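Local coordinates for uncharacterized protein (PDB 4XLZ) that probably removes an acetyl group from N,N'-diacetylchitobiose as a metal-dependent deacetylase of carbohydrate esterase family 14, at residues Leu84-Leu98 with Leu207-Phe219. Numbering follows the deposited sequence.
Sequences LALIRRREEEESAKL and LKLKAIRAHRSQF
Glu91 OE2 is gripped twice: Ser217 OG donates to its syn lone pair at 2.7 Å, and a water donates to it at 2.9 Å. The other oxygen, OE1, takes the backbone N of Ser217 at 2.8 Å, with the donor on the syn side but 35° out of the carboxylate plane. Both carboxylate oxygens thus hold one serine, and an extended chain beyond CG carries them across to it. Without this carboxylate, as with an alanine here, the Ser217 N-H and hydroxyl would probably lose their acceptors and the water one of its partners. That water also accepts from Arg88 NE and bonds to His215 ND1 in the plane of the ring, tying three side chains together.

Beside it, the Gln218 amide lies flat on the Arg88 guanidinium, planes 2° apart, with CD 3.4 Å from CZ. This is a stack, and the polar ends bond elsewhere: Arg88 to the carbonyls of Pro41 and Gly70, Gln218 NE2 to Ser217 OG and to Gly73 O. On the far edge of the His215 ring, NE2 makes a weak hydrogen bond, 3.1 Å and poorly angled, to Glu92 OE2, whose partner oxygen OE1 accepts from Asp42 N. Further along, Ser95 OG reaches Ala211 O at 2.8 Å from above the carbonyl plane, and Leu98 CD1 rests 3.9 Å from Ala211 CA.

The axes of 84-98 and 207-213 run nearly antiparallel (165°) and come within 8.5 Å at their closest. Helix 81-99 of the parallel-sheet GlcNAc-PI de-N-acetylase fold thereby holds the turn after helix 205-213, and His215 and Glu92 both adjoin Asp42, which precedes the cadmium ligand Asp43 in sequence.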
loop_
_atom_site.group_PDB
_atom_site.type_symbol
_atom_site.label_atom_id
_atom_site.label_comp_id
_atom_site.label_asym_id
_atom_site.label_seq_id
_atom_site.Cartn_x
_atom_site.Cartn_y
_atom_site.Cartn_z
ATOM N N LEU A 84 -23.324 15.479 2.902
ATOM C CA LEU A 84 -24.076 14.230 2.889
ATOM C C LEU A 84 -23.793 13.418 4.123
ATOM O O LEU A 84 -24.626 12.815 4.751
ATOM C CB LEU A 84 -23.817 13.492 1.600
ATOM C CG LEU A 84 -24.544 12.217 1.567
ATOM C CD1 LEU A 84 -26.152 12.421 1.576
ATOM C CD2 LEU A 84 -24.222 11.564 0.176
ATOM N N ALA A 85 -22.468 13.296 4.461
ATOM C CA ALA A 85 -22.172 12.454 5.593
ATOM C C ALA A 85 -22.789 12.945 6.914
ATOM O O ALA A 85 -23.249 12.154 7.732
ATOM C CB ALA A 85 -20.577 12.383 5.737
ATOM N N LEU A 86 -22.791 14.315 7.034
ATOM C CA LEU A 86 -23.406 14.811 8.244
ATOM C C LEU A 86 -24.941 14.555 8.255
ATOM O O LEU A 86 -25.479 14.154 9.309
ATOM C CB LEU A 86 -23.109 16.328 8.257
ATOM C CG LEU A 86 -23.704 17.112 9.401
ATOM C CD1 LEU A 86 -23.151 16.632 10.721
ATOM C CD2 LEU A 86 -23.424 18.608 9.161
ATOM N N ILE A 87 -25.544 14.727 7.063
ATOM C CA ILE A 87 -26.992 14.442 6.962
ATOM C C ILE A 87 -27.279 12.983 7.272
ATOM O O ILE A 87 -28.221 12.589 8.026
ATOM C CB ILE A 87 -27.478 14.759 5.545
ATOM C CG1 ILE A 87 -27.523 16.292 5.325
ATOM C CG2 ILE A 87 -28.846 14.067 5.210
ATOM C CD1 ILE A 87 -27.590 16.671 3.843
ATOM N N ARG A 88 -26.434 12.052 6.749
ATOM C CA ARG A 88 -26.659 10.652 7.017
ATOM C C ARG A 88 -26.451 10.165 8.420
ATOM O O ARG A 88 -27.086 9.162 8.868
ATOM C CB ARG A 88 -25.803 9.804 6.035
ATOM C CG ARG A 88 -26.291 10.084 4.590
ATOM C CD ARG A 88 -25.561 9.145 3.532
ATOM N NE ARG A 88 -26.027 7.779 3.693
ATOM C CZ ARG A 88 -25.697 6.769 2.808
ATOM N NH1 ARG A 88 -24.837 7.118 1.825
ATOM N NH2 ARG A 88 -26.180 5.529 2.979
ATOM N N ARG A 89 -25.565 10.889 9.209
ATOM C CA ARG A 89 -25.443 10.523 10.607
ATOM C C ARG A 89 -26.768 10.819 11.347
ATOM O O ARG A 89 -27.199 9.960 12.124
ATOM C CB ARG A 89 -24.284 11.373 11.183
ATOM C CG ARG A 89 -24.188 10.977 12.635
ATOM C CD ARG A 89 -23.233 11.971 13.235
ATOM N NE ARG A 89 -21.949 11.690 12.557
ATOM C CZ ARG A 89 -20.842 11.248 13.167
ATOM N NH1 ARG A 89 -20.804 11.112 14.546
ATOM N NH2 ARG A 89 -19.806 10.986 12.372
ATOM N N ARG A 90 -27.328 11.968 11.005
ATOM C CA ARG A 90 -28.629 12.274 11.683
ATOM C C ARG A 90 -29.766 11.311 11.231
ATOM O O ARG A 90 -30.561 10.873 12.056
ATOM C CB ARG A 90 -29.019 13.686 11.323
ATOM C CG ARG A 90 -27.987 14.663 11.876
ATOM C CD ARG A 90 -27.913 16.016 11.210
ATOM N NE ARG A 90 -26.955 16.924 11.921
ATOM C CZ ARG A 90 -26.814 18.222 11.638
ATOM N NH1 ARG A 90 -27.555 18.783 10.652
ATOM N NH2 ARG A 90 -25.919 18.948 12.315
ATOM N N GLU A 91 -29.757 10.973 9.926
ATOM C CA GLU A 91 -30.730 9.928 9.450
ATOM C C GLU A 91 -30.625 8.641 10.183
ATOM O O GLU A 91 -31.564 8.007 10.575
ATOM C CB GLU A 91 -30.543 9.691 7.968
ATOM C CG GLU A 91 -31.010 10.924 7.201
ATOM C CD GLU A 91 -30.804 10.932 5.712
ATOM O OE1 GLU A 91 -31.350 11.850 4.969
ATOM O OE2 GLU A 91 -30.013 10.072 5.177
ATOM N N GLU A 92 -29.349 8.189 10.378
ATOM C CA GLU A 92 -29.201 6.946 11.109
ATOM C C GLU A 92 -29.616 7.014 12.589
ATOM O O GLU A 92 -30.149 6.064 13.140
ATOM C CB GLU A 92 -27.684 6.440 11.012
ATOM C CG GLU A 92 -27.522 5.036 11.543
ATOM C CD GLU A 92 -28.075 3.957 10.604
ATOM O OE1 GLU A 92 -27.354 3.256 9.871
ATOM O OE2 GLU A 92 -29.304 3.665 10.656
ATOM N N GLU A 93 -29.322 8.171 13.192
ATOM C CA GLU A 93 -29.764 8.279 14.609
ATOM C C GLU A 93 -31.316 8.190 14.659
ATOM O O GLU A 93 -31.825 7.601 15.604
ATOM C CB GLU A 93 -29.302 9.640 15.153
ATOM C CG GLU A 93 -27.683 9.521 15.424
ATOM C CD GLU A 93 -27.057 10.893 15.689
ATOM O OE1 GLU A 93 -27.686 11.974 15.455
ATOM O OE2 GLU A 93 -25.902 10.880 16.172
ATOM N N GLU A 94 -31.986 8.803 13.704
ATOM C CA GLU A 94 -33.506 8.734 13.723
ATOM C C GLU A 94 -33.955 7.282 13.401
ATOM O O GLU A 94 -34.845 6.734 14.018
ATOM C CB GLU A 94 -34.018 9.714 12.735
ATOM C CG GLU A 94 -35.602 9.571 12.453
ATOM C CD GLU A 94 -36.141 10.673 11.410
ATOM O OE1 GLU A 94 -35.626 11.823 11.502
ATOM O OE2 GLU A 94 -37.056 10.440 10.535
ATOM N N SER A 95 -33.337 6.618 12.397
ATOM C CA SER A 95 -33.708 5.258 12.110
ATOM C C SER A 95 -33.471 4.344 13.272
ATOM O O SER A 95 -34.245 3.476 13.659
ATOM C CB SER A 95 -32.789 4.851 10.897
ATOM O OG SER A 95 -33.037 3.522 10.453
ATOM N N ALA A 96 -32.276 4.452 13.877
ATOM C CA ALA A 96 -31.934 3.649 14.986
ATOM C C ALA A 96 -32.867 3.842 16.200
ATOM O O ALA A 96 -33.226 2.833 16.852
ATOM C CB ALA A 96 -30.475 4.039 15.417
ATOM N N LYS A 97 -33.298 5.081 16.422
ATOM C CA LYS A 97 -34.286 5.364 17.523
ATOM C C LYS A 97 -35.584 4.545 17.271
ATOM O O LYS A 97 -36.100 3.873 18.212
ATOM C CB LYS A 97 -34.567 6.854 17.573
ATOM C CG LYS A 97 -35.474 7.183 18.783
ATOM C CD LYS A 97 -35.445 8.756 18.871
ATOM C CE LYS A 97 -36.844 9.420 19.249
ATOM N NZ LYS A 97 -37.382 8.915 20.526
ATOM N N LEU A 98 -36.031 4.492 16.019
ATOM C CA LEU A 98 -37.241 3.666 15.714
ATOM C C LEU A 98 -37.100 2.221 15.978
ATOM O O LEU A 98 -38.048 1.486 16.318
ATOM C CB LEU A 98 -37.677 3.854 14.280
ATOM C CG LEU A 98 -38.038 5.285 13.812
ATOM C CD1 LEU A 98 -38.108 5.545 12.271
ATOM C CD2 LEU A 98 -39.484 5.541 14.414
ATOM N N LEU A 207 -43.018 -0.904 10.083
ATOM C CA LEU A 207 -41.995 -0.231 10.949
ATOM C C LEU A 207 -40.596 -0.333 10.219
ATOM O O LEU A 207 -39.900 0.712 10.186
ATOM C CB LEU A 207 -41.964 -0.869 12.303
ATOM C CG LEU A 207 -40.873 -0.207 13.217
ATOM C CD1 LEU A 207 -41.081 1.346 13.312
ATOM C CD2 LEU A 207 -40.766 -0.906 14.590
ATOM N N LYS A 208 -40.267 -1.521 9.745
ATOM C CA LYS A 208 -38.963 -1.663 9.006
ATOM C C LYS A 208 -38.934 -0.669 7.888
ATOM O O LYS A 208 -37.938 0.069 7.666
ATOM C CB LYS A 208 -38.872 -3.084 8.437
ATOM C CG LYS A 208 -37.594 -3.192 7.534
ATOM C CD LYS A 208 -37.422 -4.639 7.191
ATOM C CE LYS A 208 -36.126 -4.637 6.276
ATOM N NZ LYS A 208 -35.519 -5.956 6.219
ATOM N N LEU A 209 -39.976 -0.574 7.027
ATOM C CA LEU A 209 -39.882 0.336 5.951
ATOM C C LEU A 209 -39.827 1.818 6.374
ATOM O O LEU A 209 -39.171 2.635 5.734
ATOM C CB LEU A 209 -41.133 0.184 4.965
ATOM C CG LEU A 209 -41.175 -1.221 4.407
ATOM C CD1 LEU A 209 -42.493 -1.284 3.515
ATOM C CD2 LEU A 209 -40.082 -1.395 3.317
ATOM N N LYS A 210 -40.486 2.139 7.516
ATOM C CA LYS A 210 -40.360 3.496 8.027
ATOM C C LYS A 210 -38.878 3.814 8.460
ATOM O O LYS A 210 -38.410 4.972 8.225
ATOM C CB LYS A 210 -41.358 3.664 9.207
ATOM C CG LYS A 210 -41.309 5.063 9.792
ATOM C CD LYS A 210 -42.270 5.172 11.081
ATOM C CE LYS A 210 -42.298 6.666 11.443
ATOM N NZ LYS A 210 -42.986 6.721 12.793
ATOM N N ALA A 211 -38.306 2.810 9.133
ATOM C CA ALA A 211 -36.893 2.998 9.557
ATOM C C ALA A 211 -35.971 3.125 8.377
ATOM O O ALA A 211 -34.916 3.839 8.438
ATOM C CB ALA A 211 -36.493 1.840 10.526
ATOM N N ILE A 212 -36.271 2.428 7.284
ATOM C CA ILE A 212 -35.465 2.651 6.043
ATOM C C ILE A 212 -35.632 4.031 5.422
ATOM O O ILE A 212 -34.715 4.753 5.079
ATOM C CB ILE A 212 -35.750 1.496 5.024
ATOM C CG1 ILE A 212 -35.322 0.185 5.711
ATOM C CG2 ILE A 212 -35.088 1.784 3.702
ATOM C CD1 ILE A 212 -35.886 -1.083 4.873
ATOM N N ARG A 213 -36.965 4.464 5.347
ATOM C CA ARG A 213 -37.217 5.738 4.718
ATOM C C ARG A 213 -36.731 6.937 5.533
ATOM O O ARG A 213 -36.580 8.036 4.963
ATOM C CB ARG A 213 -38.792 5.853 4.422
ATOM C CG ARG A 213 -39.192 5.056 3.239
ATOM C CD ARG A 213 -40.293 5.826 2.372
ATOM N NE ARG A 213 -39.677 6.854 1.584
ATOM C CZ ARG A 213 -40.250 7.571 0.607
ATOM N NH1 ARG A 213 -41.607 7.408 0.295
ATOM N NH2 ARG A 213 -39.595 8.512 0.027
ATOM N N ALA A 214 -36.432 6.688 6.843
ATOM C CA ALA A 214 -35.813 7.717 7.656
ATOM C C ALA A 214 -34.441 8.215 7.059
ATOM O O ALA A 214 -34.016 9.369 7.295
ATOM C CB ALA A 214 -35.568 7.235 9.047
ATOM N N HIS A 215 -33.831 7.296 6.213
ATOM C CA HIS A 215 -32.654 7.695 5.434
ATOM C C HIS A 215 -33.096 8.420 4.188
ATOM O O HIS A 215 -33.008 7.906 3.026
ATOM C CB HIS A 215 -31.870 6.390 5.092
ATOM C CG HIS A 215 -31.316 5.806 6.326
ATOM N ND1 HIS A 215 -30.008 6.067 6.778
ATOM C CD2 HIS A 215 -31.850 4.936 7.200
ATOM C CE1 HIS A 215 -29.821 5.397 7.892
ATOM N NE2 HIS A 215 -30.905 4.681 8.206
ATOM N N ARG A 216 -33.674 9.602 4.425
ATOM C CA ARG A 216 -34.335 10.347 3.345
ATOM C C ARG A 216 -33.443 10.649 2.165
ATOM O O ARG A 216 -33.844 10.669 1.008
ATOM C CB ARG A 216 -34.899 11.659 3.866
ATOM C CG ARG A 216 -35.970 11.442 4.907
ATOM C CD ARG A 216 -36.442 12.767 5.468
ATOM N NE ARG A 216 -36.987 12.583 6.814
ATOM C CZ ARG A 216 -38.246 12.913 7.155
ATOM N NH1 ARG A 216 -38.685 12.721 8.404
ATOM N NH2 ARG A 216 -39.067 13.435 6.228
ATOM N N SER A 217 -32.133 10.960 2.438
ATOM C CA SER A 217 -31.239 11.339 1.364
ATOM C C SER A 217 -31.009 10.195 0.366
ATOM O O SER A 217 -30.621 10.457 -0.806
ATOM C CB SER A 217 -29.839 11.704 2.019
ATOM O OG SER A 217 -29.290 10.555 2.627
ATOM N N GLN A 218 -31.234 8.993 0.847
ATOM C CA GLN A 218 -31.038 7.846 -0.039
ATOM C C GLN A 218 -32.330 7.453 -0.772
ATOM O O GLN A 218 -32.276 6.752 -1.758
ATOM C CB GLN A 218 -30.472 6.622 0.704
ATOM C CG GLN A 218 -29.102 7.036 1.452
ATOM C CD GLN A 218 -28.137 7.600 0.569
ATOM O OE1 GLN A 218 -27.758 6.897 -0.388
ATOM N NE2 GLN A 218 -27.828 8.869 0.633
ATOM N N PHE A 219 -33.396 7.693 -0.085
ATOM C CA PHE A 219 -34.769 7.075 -0.561
ATOM C C PHE A 219 -35.679 8.231 -0.823
ATOM O O PHE A 219 -36.595 8.490 0.024
ATOM C CB PHE A 219 -35.273 6.112 0.513
ATOM C CG PHE A 219 -34.369 4.889 0.612
ATOM C CD1 PHE A 219 -34.296 4.016 -0.505
ATOM C CD2 PHE A 219 -33.557 4.717 1.720
ATOM C CE1 PHE A 219 -33.406 2.933 -0.496
ATOM C CE2 PHE A 219 -32.677 3.569 1.779
ATOM C CZ PHE A 219 -32.537 2.727 0.667
HETATM O O HOH W 1 -28.431 7.637 5.137
#